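Local coordinates for putative curved DNA-binding protein (Chaetomium thermophilum var. thermophilum DSM 1495, PDB 4IPA) that probably acts in ribosome biogenesis as an Arx1 protein with a methionine aminopeptidase-like fold, and may bind DNA, at residues Phe92-Glu105 with Lys263-Arg275. Sequence-based numbering, arbitrary orientation.
Sequences FITPYTPLRSDEKE and KVKQFEQRATLHR. With SO4 (sulfate ion), chain E.
E105 and R270 join segments 92-105 and 263-275 through a carboxylate and a backbone amide. E105 OE2 accepts the bond from R270 N at 3.1 Å, on its syn side and 23° out of the carboxylate plane. E105 OE1 accepts a hydrogen bond from Y96 OH at 2.6 Å, on its anti lone pair. A water bridges OE1 to R270 O. With an alanine at E105, R270 N and the Y96 hydroxyl would probably be left without their shared partner. R270 extends with CG anti to the backbone N (chi1 173°), then bends at chi3. R270 NH1 thereby lies 2.8 Å from D102 OD1 in a salt bridge and also bonds to D102 OD2, on that oxygen's syn lone pair. The carboxylate and guanidinium are nearly coplanar. L99 CD1 packs on R270 CD at 3.5 Å. T272 OG1 donates to T97 O at 2.7 Å from above the carbonyl plane, and a water links OG1 to T97 N. The Y96 ring lies between F92 and P98, and Q269 CG meets its CE1. Farther along, I93 CD1 touches V264 CG2 at 3.6 Å. In this M24-family chain the contact ties the loop between strands 79-88 and 115-124 to the loop joining strands 264-266 and 273-276, with helix 312-324 beside L99 and R270.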
# COMPACT_ATOMS: atom_id res chain seq x y z
N PHE A 92 11.55 -7.16 -3.86
CA PHE A 92 11.54 -5.82 -3.25
C PHE A 92 10.29 -5.60 -2.39
O PHE A 92 9.17 -5.83 -2.84
CB PHE A 92 11.58 -4.73 -4.33
CG PHE A 92 12.92 -4.60 -5.02
CD1 PHE A 92 13.56 -5.70 -5.57
CD2 PHE A 92 13.51 -3.36 -5.17
CE1 PHE A 92 14.77 -5.57 -6.22
CE2 PHE A 92 14.72 -3.21 -5.82
CZ PHE A 92 15.36 -4.32 -6.34
N ILE A 93 10.49 -5.12 -1.16
CA ILE A 93 9.36 -4.78 -0.29
C ILE A 93 9.09 -3.27 -0.24
O ILE A 93 8.00 -2.83 -0.57
CB ILE A 93 9.57 -5.32 1.13
CG1 ILE A 93 9.54 -6.85 1.09
CG2 ILE A 93 8.51 -4.76 2.06
CD1 ILE A 93 10.08 -7.53 2.33
N THR A 94 10.08 -2.49 0.17
CA THR A 94 9.95 -1.05 0.07
C THR A 94 9.57 -0.63 -1.37
O THR A 94 10.19 -1.06 -2.32
CB THR A 94 11.24 -0.34 0.45
OG1 THR A 94 11.63 -0.77 1.76
CG2 THR A 94 11.04 1.18 0.44
N PRO A 95 8.53 0.20 -1.52
CA PRO A 95 8.15 0.62 -2.88
C PRO A 95 9.35 1.25 -3.58
O PRO A 95 9.98 2.14 -3.01
CB PRO A 95 7.06 1.67 -2.63
CG PRO A 95 6.50 1.34 -1.29
CD PRO A 95 7.63 0.75 -0.48
N TYR A 96 9.65 0.81 -4.80
CA TYR A 96 10.86 1.18 -5.52
C TYR A 96 10.63 2.33 -6.50
O TYR A 96 9.68 2.31 -7.29
CB TYR A 96 11.38 -0.05 -6.27
CG TYR A 96 12.78 0.10 -6.84
CD1 TYR A 96 13.84 0.49 -6.04
CD2 TYR A 96 13.03 -0.18 -8.18
CE1 TYR A 96 15.12 0.62 -6.56
CE2 TYR A 96 14.30 -0.05 -8.70
CZ TYR A 96 15.35 0.34 -7.89
OH TYR A 96 16.63 0.47 -8.41
N THR A 97 11.50 3.34 -6.46
CA THR A 97 11.39 4.50 -7.35
C THR A 97 12.74 5.24 -7.45
O THR A 97 12.93 6.28 -6.84
CB THR A 97 10.24 5.46 -6.93
OG1 THR A 97 10.35 6.72 -7.62
CG2 THR A 97 10.25 5.71 -5.43
N PRO A 98 13.66 4.69 -8.26
CA PRO A 98 15.08 5.09 -8.23
C PRO A 98 15.41 6.42 -8.91
O PRO A 98 14.58 6.97 -9.64
CB PRO A 98 15.76 3.93 -8.95
CG PRO A 98 14.75 3.47 -9.95
CD PRO A 98 13.39 3.68 -9.29
N LEU A 99 16.61 6.93 -8.65
CA LEU A 99 17.08 8.16 -9.32
C LEU A 99 17.51 7.90 -10.76
O LEU A 99 18.05 6.85 -11.08
CB LEU A 99 18.24 8.79 -8.57
CG LEU A 99 17.91 9.26 -7.15
CD1 LEU A 99 19.09 10.01 -6.56
CD2 LEU A 99 16.67 10.15 -7.18
N ARG A 100 17.28 8.88 -11.63
CA ARG A 100 17.77 8.79 -13.00
C ARG A 100 19.30 8.85 -13.06
O ARG A 100 19.92 8.19 -13.91
CB ARG A 100 17.15 9.88 -13.90
CG ARG A 100 17.50 9.71 -15.37
CD ARG A 100 16.54 10.44 -16.30
NE ARG A 100 15.28 9.73 -16.50
CZ ARG A 100 15.16 8.60 -17.19
NH1 ARG A 100 16.22 8.02 -17.74
NH2 ARG A 100 13.96 8.03 -17.33
N SER A 101 19.91 9.61 -12.14
CA SER A 101 21.36 9.78 -12.09
C SER A 101 22.12 8.63 -11.43
O SER A 101 23.35 8.60 -11.44
CB SER A 101 21.72 11.09 -11.38
OG SER A 101 21.32 11.04 -10.01
N ASP A 102 21.40 7.70 -10.81
CA ASP A 102 22.00 6.43 -10.38
C ASP A 102 21.94 5.52 -11.59
O ASP A 102 20.93 4.84 -11.81
CB ASP A 102 21.23 5.82 -9.21
CG ASP A 102 21.58 6.46 -7.88
OD1 ASP A 102 22.60 7.17 -7.80
OD2 ASP A 102 20.84 6.24 -6.91
N GLU A 103 23.01 5.52 -12.39
CA GLU A 103 22.99 4.89 -13.71
C GLU A 103 22.58 3.43 -13.70
O GLU A 103 21.77 3.01 -14.52
CB GLU A 103 24.34 5.05 -14.40
CG GLU A 103 24.52 6.37 -15.11
CD GLU A 103 25.91 6.52 -15.71
OE1 GLU A 103 26.66 5.51 -15.75
OE2 GLU A 103 26.26 7.65 -16.13
N LYS A 104 23.14 2.64 -12.80
CA LYS A 104 22.83 1.22 -12.75
C LYS A 104 21.36 0.96 -12.36
O LYS A 104 20.65 0.18 -13.02
CB LYS A 104 23.78 0.47 -11.80
CG LYS A 104 23.48 -1.03 -11.68
CD LYS A 104 23.93 -1.64 -10.35
CE LYS A 104 23.63 -3.15 -10.29
NZ LYS A 104 22.28 -3.50 -10.85
N GLU A 105 20.90 1.61 -11.29
CA GLU A 105 19.51 1.44 -10.87
C GLU A 105 18.54 1.89 -11.96
O GLU A 105 17.57 1.21 -12.24
CB GLU A 105 19.24 2.20 -9.56
CG GLU A 105 19.93 1.60 -8.33
CD GLU A 105 19.32 2.14 -7.03
OE1 GLU A 105 18.10 1.91 -6.81
OE2 GLU A 105 20.05 2.79 -6.23
N LYS A 263 10.68 -12.73 6.30
CA LYS A 263 11.57 -11.83 7.02
C LYS A 263 12.06 -10.72 6.11
O LYS A 263 12.13 -10.87 4.89
CB LYS A 263 12.76 -12.58 7.63
CG LYS A 263 12.63 -12.83 9.13
CD LYS A 263 11.39 -13.63 9.44
CE LYS A 263 11.55 -14.45 10.72
NZ LYS A 263 11.60 -13.62 11.97
N VAL A 264 12.40 -9.60 6.72
CA VAL A 264 12.73 -8.40 5.99
C VAL A 264 14.20 -8.06 6.23
O VAL A 264 14.72 -8.27 7.33
CB VAL A 264 11.79 -7.24 6.42
CG1 VAL A 264 12.32 -5.89 5.98
CG2 VAL A 264 10.40 -7.48 5.89
N LYS A 265 14.87 -7.54 5.22
CA LYS A 265 16.27 -7.18 5.39
C LYS A 265 16.63 -5.95 4.54
O LYS A 265 16.12 -5.79 3.42
CB LYS A 265 17.14 -8.39 5.02
CG LYS A 265 18.63 -8.14 5.06
CD LYS A 265 19.32 -8.81 3.88
CE LYS A 265 19.72 -10.26 4.17
NZ LYS A 265 20.77 -10.32 5.24
N GLN A 266 17.54 -5.11 5.04
CA GLN A 266 17.95 -3.93 4.27
C GLN A 266 18.76 -4.28 3.01
O GLN A 266 19.70 -5.06 3.07
CB GLN A 266 18.73 -2.95 5.14
CG GLN A 266 18.98 -1.62 4.43
CD GLN A 266 19.62 -0.55 5.32
OE1 GLN A 266 19.82 -0.75 6.52
NE2 GLN A 266 19.94 0.59 4.72
N PHE A 267 18.36 -3.71 1.88
CA PHE A 267 19.12 -3.85 0.64
C PHE A 267 19.93 -2.58 0.35
O PHE A 267 19.86 -1.61 1.11
CB PHE A 267 18.21 -4.25 -0.52
CG PHE A 267 17.85 -5.71 -0.53
CD1 PHE A 267 17.35 -6.32 0.61
CD2 PHE A 267 18.03 -6.49 -1.67
CE1 PHE A 267 17.04 -7.69 0.62
CE2 PHE A 267 17.72 -7.85 -1.67
CZ PHE A 267 17.21 -8.44 -0.52
N GLU A 268 20.70 -2.58 -0.73
CA GLU A 268 21.73 -1.56 -0.92
C GLU A 268 21.33 -0.42 -1.86
O GLU A 268 22.06 0.57 -2.00
CB GLU A 268 23.06 -2.21 -1.38
CG GLU A 268 23.65 -3.21 -0.37
CD GLU A 268 24.87 -3.98 -0.90
OE1 GLU A 268 24.74 -4.69 -1.94
OE2 GLU A 268 25.94 -3.88 -0.27
N GLN A 269 20.18 -0.55 -2.51
CA GLN A 269 19.68 0.54 -3.34
C GLN A 269 19.47 1.80 -2.50
O GLN A 269 19.17 1.74 -1.31
CB GLN A 269 18.38 0.16 -4.05
CG GLN A 269 18.56 -0.93 -5.10
CD GLN A 269 18.57 -2.33 -4.49
OE1 GLN A 269 18.31 -2.50 -3.30
NE2 GLN A 269 18.86 -3.34 -5.32
N ARG A 270 19.66 2.95 -3.14
CA ARG A 270 19.49 4.23 -2.49
C ARG A 270 18.04 4.43 -2.02
O ARG A 270 17.09 4.18 -2.77
CB ARG A 270 19.90 5.30 -3.49
CG ARG A 270 19.65 6.72 -3.08
CD ARG A 270 20.15 7.63 -4.19
NE ARG A 270 21.18 8.48 -3.64
CZ ARG A 270 22.44 8.52 -4.04
NH1 ARG A 270 22.87 7.80 -5.07
NH2 ARG A 270 23.26 9.34 -3.41
N ALA A 271 17.87 4.86 -0.77
CA ALA A 271 16.56 5.25 -0.26
C ALA A 271 16.09 6.53 -0.94
O ALA A 271 16.70 7.60 -0.75
CB ALA A 271 16.63 5.47 1.24
N THR A 272 15.03 6.44 -1.75
CA THR A 272 14.50 7.63 -2.41
C THR A 272 13.13 8.01 -1.89
O THR A 272 12.71 9.16 -2.02
CB THR A 272 14.44 7.46 -3.94
OG1 THR A 272 13.58 6.36 -4.26
CG2 THR A 272 15.86 7.21 -4.50
N LEU A 273 12.42 7.05 -1.30
CA LEU A 273 11.07 7.30 -0.80
C LEU A 273 11.11 7.96 0.58
O LEU A 273 11.73 7.45 1.49
CB LEU A 273 10.29 5.98 -0.74
CG LEU A 273 8.82 6.06 -0.34
CD1 LEU A 273 8.04 6.76 -1.46
CD2 LEU A 273 8.27 4.67 -0.10
N HIS A 274 10.45 9.11 0.71
CA HIS A 274 10.48 9.88 1.95
C HIS A 274 9.15 10.61 2.16
O HIS A 274 8.30 10.63 1.28
CB HIS A 274 11.58 10.97 1.91
CG HIS A 274 12.96 10.46 1.61
ND1 HIS A 274 13.99 10.54 2.52
CD2 HIS A 274 13.49 9.91 0.49
CE1 HIS A 274 15.09 10.04 1.98
NE2 HIS A 274 14.81 9.64 0.76
N ARG A 275 8.97 11.22 3.33
CA ARG A 275 7.87 12.14 3.55
C ARG A 275 8.22 13.14 4.64
O ARG A 275 8.97 12.84 5.56
CB ARG A 275 6.57 11.40 3.89
CG ARG A 275 6.42 11.00 5.34
CD ARG A 275 5.02 10.45 5.60
NE ARG A 275 4.85 10.03 6.98
CZ ARG A 275 4.46 10.83 7.97
NH1 ARG A 275 4.18 12.11 7.74
NH2 ARG A 275 4.34 10.36 9.20
S SO4 E . 26.39 10.06 -3.77
O1 SO4 E . 26.48 8.79 -4.50
O2 SO4 E . 25.45 9.91 -2.68
O3 SO4 E . 27.70 10.41 -3.23
O4 SO4 E . 25.94 11.11 -4.68
O HOH W 1 13.76 3.64 -4.69
O HOH W 2 16.61 3.62 -5.26